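Local coordinates for ribonucleotide monophosphatase NagD (Escherichia coli, PDB 2C4N), which probably removes phosphate from a broad range of nucleotides and sugar phosphates with the help of a divalent metal such as magnesium, at residues T42-S46 against T143-G149; V89-G93 against E118-Y122. All blocks are in the same frame, centred on the assembly; numbering follows the deposited sequence.

Contact 1. Residues T42-S46 against T143-G149. With PO4 (phosphate ion), chain D.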
# COMPACT_ATOMS: atom_id res chain seq x y z
N THR A 42 -1.87 -17.38 -21.86
CA THR A 42 -2.08 -15.94 -21.87
C THR A 42 -2.89 -15.57 -20.64
O THR A 42 -3.82 -16.27 -20.26
CB THR A 42 -2.82 -15.43 -23.12
OG1 THR A 42 -3.01 -14.01 -22.99
CG2 THR A 42 -4.17 -16.11 -23.30
N ASN A 43 -2.51 -14.46 -20.01
CA ASN A 43 -3.19 -13.99 -18.82
C ASN A 43 -4.52 -13.32 -19.12
O ASN A 43 -5.31 -13.10 -18.21
CB ASN A 43 -2.29 -13.00 -18.08
CG ASN A 43 -1.95 -13.47 -16.69
OD1 ASN A 43 -1.82 -14.67 -16.45
ND2 ASN A 43 -1.77 -12.53 -15.77
N TYR A 44 -4.77 -13.01 -20.38
CA TYR A 44 -6.01 -12.35 -20.73
C TYR A 44 -7.15 -13.33 -20.99
O TYR A 44 -6.96 -14.38 -21.60
CB TYR A 44 -5.77 -11.37 -21.89
CG TYR A 44 -4.85 -10.24 -21.43
CD1 TYR A 44 -3.46 -10.36 -21.51
CD2 TYR A 44 -5.37 -9.09 -20.82
CE1 TYR A 44 -2.61 -9.37 -21.01
CE2 TYR A 44 -4.52 -8.10 -20.30
CZ TYR A 44 -3.15 -8.25 -20.40
OH TYR A 44 -2.31 -7.27 -19.88
N PRO A 45 -8.34 -13.00 -20.48
CA PRO A 45 -9.57 -13.79 -20.58
C PRO A 45 -10.55 -13.55 -21.71
O PRO A 45 -11.58 -14.21 -21.76
CB PRO A 45 -10.22 -13.52 -19.25
CG PRO A 45 -9.98 -12.02 -19.12
CD PRO A 45 -8.53 -11.86 -19.56
N SER A 46 -10.25 -12.61 -22.60
CA SER A 46 -11.20 -12.27 -23.66
C SER A 46 -11.36 -13.23 -24.84
O SER A 46 -12.44 -13.30 -25.43
CB SER A 46 -10.88 -10.88 -24.21
OG SER A 46 -10.93 -9.89 -23.19
N THR A 143 -9.74 -13.11 -12.84
CA THR A 143 -8.93 -13.82 -13.83
C THR A 143 -7.45 -13.45 -13.87
O THR A 143 -6.60 -14.34 -13.93
CB THR A 143 -9.53 -13.67 -15.26
OG1 THR A 143 -9.60 -12.28 -15.62
CG2 THR A 143 -10.91 -14.28 -15.32
N ASN A 144 -7.13 -12.16 -13.84
CA ASN A 144 -5.72 -11.75 -13.89
C ASN A 144 -5.52 -10.37 -13.26
O ASN A 144 -6.39 -9.51 -13.34
CB ASN A 144 -5.23 -11.76 -15.35
CG ASN A 144 -6.03 -10.84 -16.26
OD1 ASN A 144 -7.25 -10.99 -16.41
ND2 ASN A 144 -5.35 -9.88 -16.87
N PRO A 145 -4.35 -10.14 -12.64
CA PRO A 145 -4.03 -8.87 -11.98
C PRO A 145 -3.63 -7.69 -12.87
O PRO A 145 -3.55 -6.56 -12.38
CB PRO A 145 -2.91 -9.27 -11.02
CG PRO A 145 -2.15 -10.29 -11.83
CD PRO A 145 -3.25 -11.12 -12.48
N ASP A 146 -3.39 -7.93 -14.15
CA ASP A 146 -3.01 -6.86 -15.06
C ASP A 146 -3.97 -5.68 -14.97
O ASP A 146 -5.19 -5.86 -15.03
CB ASP A 146 -2.98 -7.41 -16.49
CG ASP A 146 -2.07 -8.61 -16.61
OD1 ASP A 146 -0.88 -8.43 -16.91
OD2 ASP A 146 -2.56 -9.74 -16.40
N THR A 147 -3.43 -4.46 -14.83
CA THR A 147 -4.28 -3.28 -14.71
C THR A 147 -4.85 -2.78 -16.03
O THR A 147 -5.90 -2.15 -16.06
CB THR A 147 -3.53 -2.12 -14.02
OG1 THR A 147 -2.43 -1.70 -14.85
CG2 THR A 147 -2.99 -2.57 -12.67
N HIS A 148 -4.15 -3.06 -17.13
CA HIS A 148 -4.62 -2.62 -18.43
C HIS A 148 -4.12 -3.52 -19.55
O HIS A 148 -3.12 -4.23 -19.38
CB HIS A 148 -4.19 -1.17 -18.68
CG HIS A 148 -2.71 -0.96 -18.60
ND1 HIS A 148 -1.84 -1.39 -19.58
CD2 HIS A 148 -1.95 -0.36 -17.66
CE1 HIS A 148 -0.60 -1.06 -19.24
NE2 HIS A 148 -0.64 -0.43 -18.08
N GLY A 149 -4.82 -3.50 -20.68
CA GLY A 149 -4.42 -4.31 -21.83
C GLY A 149 -3.54 -3.45 -22.72
O GLY A 149 -2.53 -2.93 -22.25
P PO4 D . 0.31 -12.57 -22.04
O1 PO4 D . 0.10 -13.61 -23.07
O2 PO4 D . 0.13 -13.16 -20.69
O3 PO4 D . 1.67 -12.02 -22.16
O4 PO4 D . -0.68 -11.48 -22.24

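Contact 2. Residues V89-G93 against E118-Y122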
# COMPACT_ATOMS: atom_id res chain seq x y z
N VAL A 89 -21.04 -12.43 -12.16
CA VAL A 89 -19.88 -12.22 -13.00
C VAL A 89 -19.77 -10.83 -13.61
O VAL A 89 -20.74 -10.29 -14.14
CB VAL A 89 -19.83 -13.26 -14.14
CG1 VAL A 89 -18.59 -13.05 -15.00
CG2 VAL A 89 -19.85 -14.67 -13.56
N VAL A 90 -18.58 -10.26 -13.49
CA VAL A 90 -18.28 -8.96 -14.07
C VAL A 90 -17.34 -9.33 -15.21
O VAL A 90 -16.14 -9.43 -15.03
CB VAL A 90 -17.55 -8.04 -13.07
CG1 VAL A 90 -17.15 -6.74 -13.75
CG2 VAL A 90 -18.45 -7.75 -11.87
N GLY A 91 -17.92 -9.58 -16.38
CA GLY A 91 -17.11 -9.96 -17.51
C GLY A 91 -18.00 -10.29 -18.69
O GLY A 91 -19.22 -10.16 -18.59
N GLU A 92 -17.42 -10.72 -19.79
CA GLU A 92 -18.22 -11.03 -20.97
C GLU A 92 -17.51 -12.00 -21.89
O GLU A 92 -16.32 -12.26 -21.74
CB GLU A 92 -18.52 -9.73 -21.74
CG GLU A 92 -17.27 -9.07 -22.35
CD GLU A 92 -17.53 -7.66 -22.89
OE1 GLU A 92 -18.72 -7.31 -23.08
OE2 GLU A 92 -16.56 -6.91 -23.13
N GLY A 93 -18.26 -12.55 -22.84
CA GLY A 93 -17.69 -13.46 -23.81
C GLY A 93 -17.17 -14.80 -23.31
O GLY A 93 -17.88 -15.56 -22.65
N GLU A 118 -12.94 -9.35 -17.69
CA GLU A 118 -12.86 -8.10 -18.43
C GLU A 118 -14.15 -7.87 -19.21
O GLU A 118 -14.74 -8.79 -19.77
CB GLU A 118 -11.67 -8.12 -19.40
CG GLU A 118 -11.81 -7.16 -20.58
CD GLU A 118 -11.70 -5.68 -20.20
OE1 GLU A 118 -12.18 -5.28 -19.12
OE2 GLU A 118 -11.14 -4.91 -21.02
N THR A 119 -14.60 -6.62 -19.22
CA THR A 119 -15.80 -6.27 -19.96
C THR A 119 -15.82 -4.77 -20.18
O THR A 119 -15.67 -4.00 -19.23
CB THR A 119 -17.09 -6.70 -19.23
OG1 THR A 119 -18.22 -6.18 -19.94
CG2 THR A 119 -17.10 -6.19 -17.79
N ARG A 120 -15.99 -4.36 -21.43
CA ARG A 120 -16.03 -2.94 -21.75
C ARG A 120 -17.36 -2.33 -21.34
O ARG A 120 -17.59 -1.15 -21.55
CB ARG A 120 -15.82 -2.72 -23.24
CG ARG A 120 -14.46 -3.15 -23.77
CD ARG A 120 -14.29 -2.56 -25.15
NE ARG A 120 -12.96 -2.76 -25.72
CZ ARG A 120 -12.49 -2.06 -26.75
NH1 ARG A 120 -13.25 -1.13 -27.32
NH2 ARG A 120 -11.28 -2.30 -27.22
N SER A 121 -18.23 -3.16 -20.76
CA SER A 121 -19.54 -2.70 -20.30
C SER A 121 -19.50 -2.42 -18.81
O SER A 121 -20.51 -2.06 -18.21
CB SER A 121 -20.61 -3.75 -20.59
OG SER A 121 -20.89 -3.82 -21.98
N TYR A 122 -18.32 -2.60 -18.21
CA TYR A 122 -18.14 -2.36 -16.78
C TYR A 122 -18.71 -0.99 -16.41
O TYR A 122 -18.43 0.00 -17.09
CB TYR A 122 -16.65 -2.39 -16.42
CG TYR A 122 -16.34 -2.23 -14.95
CD1 TYR A 122 -16.64 -3.23 -14.04
CD2 TYR A 122 -15.70 -1.09 -14.47
CE1 TYR A 122 -16.30 -3.11 -12.68
CE2 TYR A 122 -15.35 -0.95 -13.12
CZ TYR A 122 -15.66 -1.97 -12.23
OH TYR A 122 -15.32 -1.85 -10.91
O HOH W 1 -20.56 -7.17 -19.28
O HOH W 2 -14.22 -11.71 -19.20
O HOH W 3 -13.67 -10.12 -22.23

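Contact 1. Residues T42-S46 against T143-G149
Tyr44 reaches across to the loop 143-149 with its far end, although its CB points away from it. With CG beside its own backbone N (chi1 -66°), the ring runs out with the phosphate at one edge and Asn144 over a face. CD1 and CE1 lie close to PO4 O4, which sits in the ring plane; Asn144 ND2 stands 4.0 Å from both CD2 and CE2, its amide plane turned 67° from the ring. CE2 also brushes the CA of Gly149, CZ packs on CB and CG of Asp146, and the OH donates to His148 O at 3.2 Å, tilted out of the carbonyl plane.

Asp146 OD2 is gripped twice. Asn43 ND2 meets the syn lone pair of Asp146 OD2 at 3.0 Å, nearly straight at 167°, while Asn144 ND2 reaches OD2 from the anti side, somewhat out of the carboxylate plane, at 2.8 Å. Asn43 OD1 accepts from the backbone N of Lys176, which fixes that amide at both ends. Pro45 CG rests on Thr143 OG1 at 3.5 Å.

The phosphate, probably from the crystallisation liquor, accepts from Asn43 N at O2, 3.0 Å away, and Lys176 NZ and Asp11 N hold it too. Thr42 and Asn43 are thought to bind substrate, so the Asn43-Asp146 bond probably links the phosphate-binding residues to the one thought to confer specificity, and the two amides fix the carboxylate's rotation.

Contact 2. Residues V89-G93 against E118-Y122
Glu92 sends its side chain slantwise across Thr119 to the turn this residue begins. Its CG stands between the backbone N and the carbonyl carbon (chi1 66°), and the extended chain beyond carries OE2 to the backbone N of Arg120, which donates to it at 3.1 Å from well above the carboxylate plane. Glu92 N gives only a weak, bent bond to Glu118 O, 3.3 Å away, and another weak one to a water. That same water also accepts from Glu118 N at 3.1 Å. Thr119 N reaches Glu118 OE1 weakly at 2.8 Å, and OE2 takes a weak bond from Trp124 NE1 of the second subunit.

Thr119 OG1 accepts from Ser121 N at 3.1 Å, an ST turn within the type I turn 119-122, which Tyr122 N closes on Thr119 O. A second water sits 2.6 Å from Thr119 OG1 and donates weakly to Gly91 O. Val90 CG1 meets the edge of the Tyr122 ring, 3.6 Å from CD1.

The contact joins the end of strand 86-90 to the loop after its parallel neighbour, strand 105-116. Val90 continues onto helix 124-135, Tyr122 onto helices 124-135 and 156-167 and onto Met127 of the second subunit.

From the N terminus, the chain builds strands 5-9 and 38-42 of the sheet that carries the metal site, and loop 42-46 follows the second; after strand 68-70 it crosses to the cap. There strand 86-90, helix 94-101 and strand 105-116 follow one another, and contact 2 closes this short excursion by bringing 89-93 against 118-122. Helix 124-135 and strand 139-142 then lead to 143-149, where contact 1 closes the larger loop around the smaller. Contact 2 thus stays within the cap, at the C-terminal ends of two neighbouring strands of its four-stranded sheet, while contact 1 ties that cap to the six-stranded HAD core. They touch where Ser46 and Pro45 pack on Glu118.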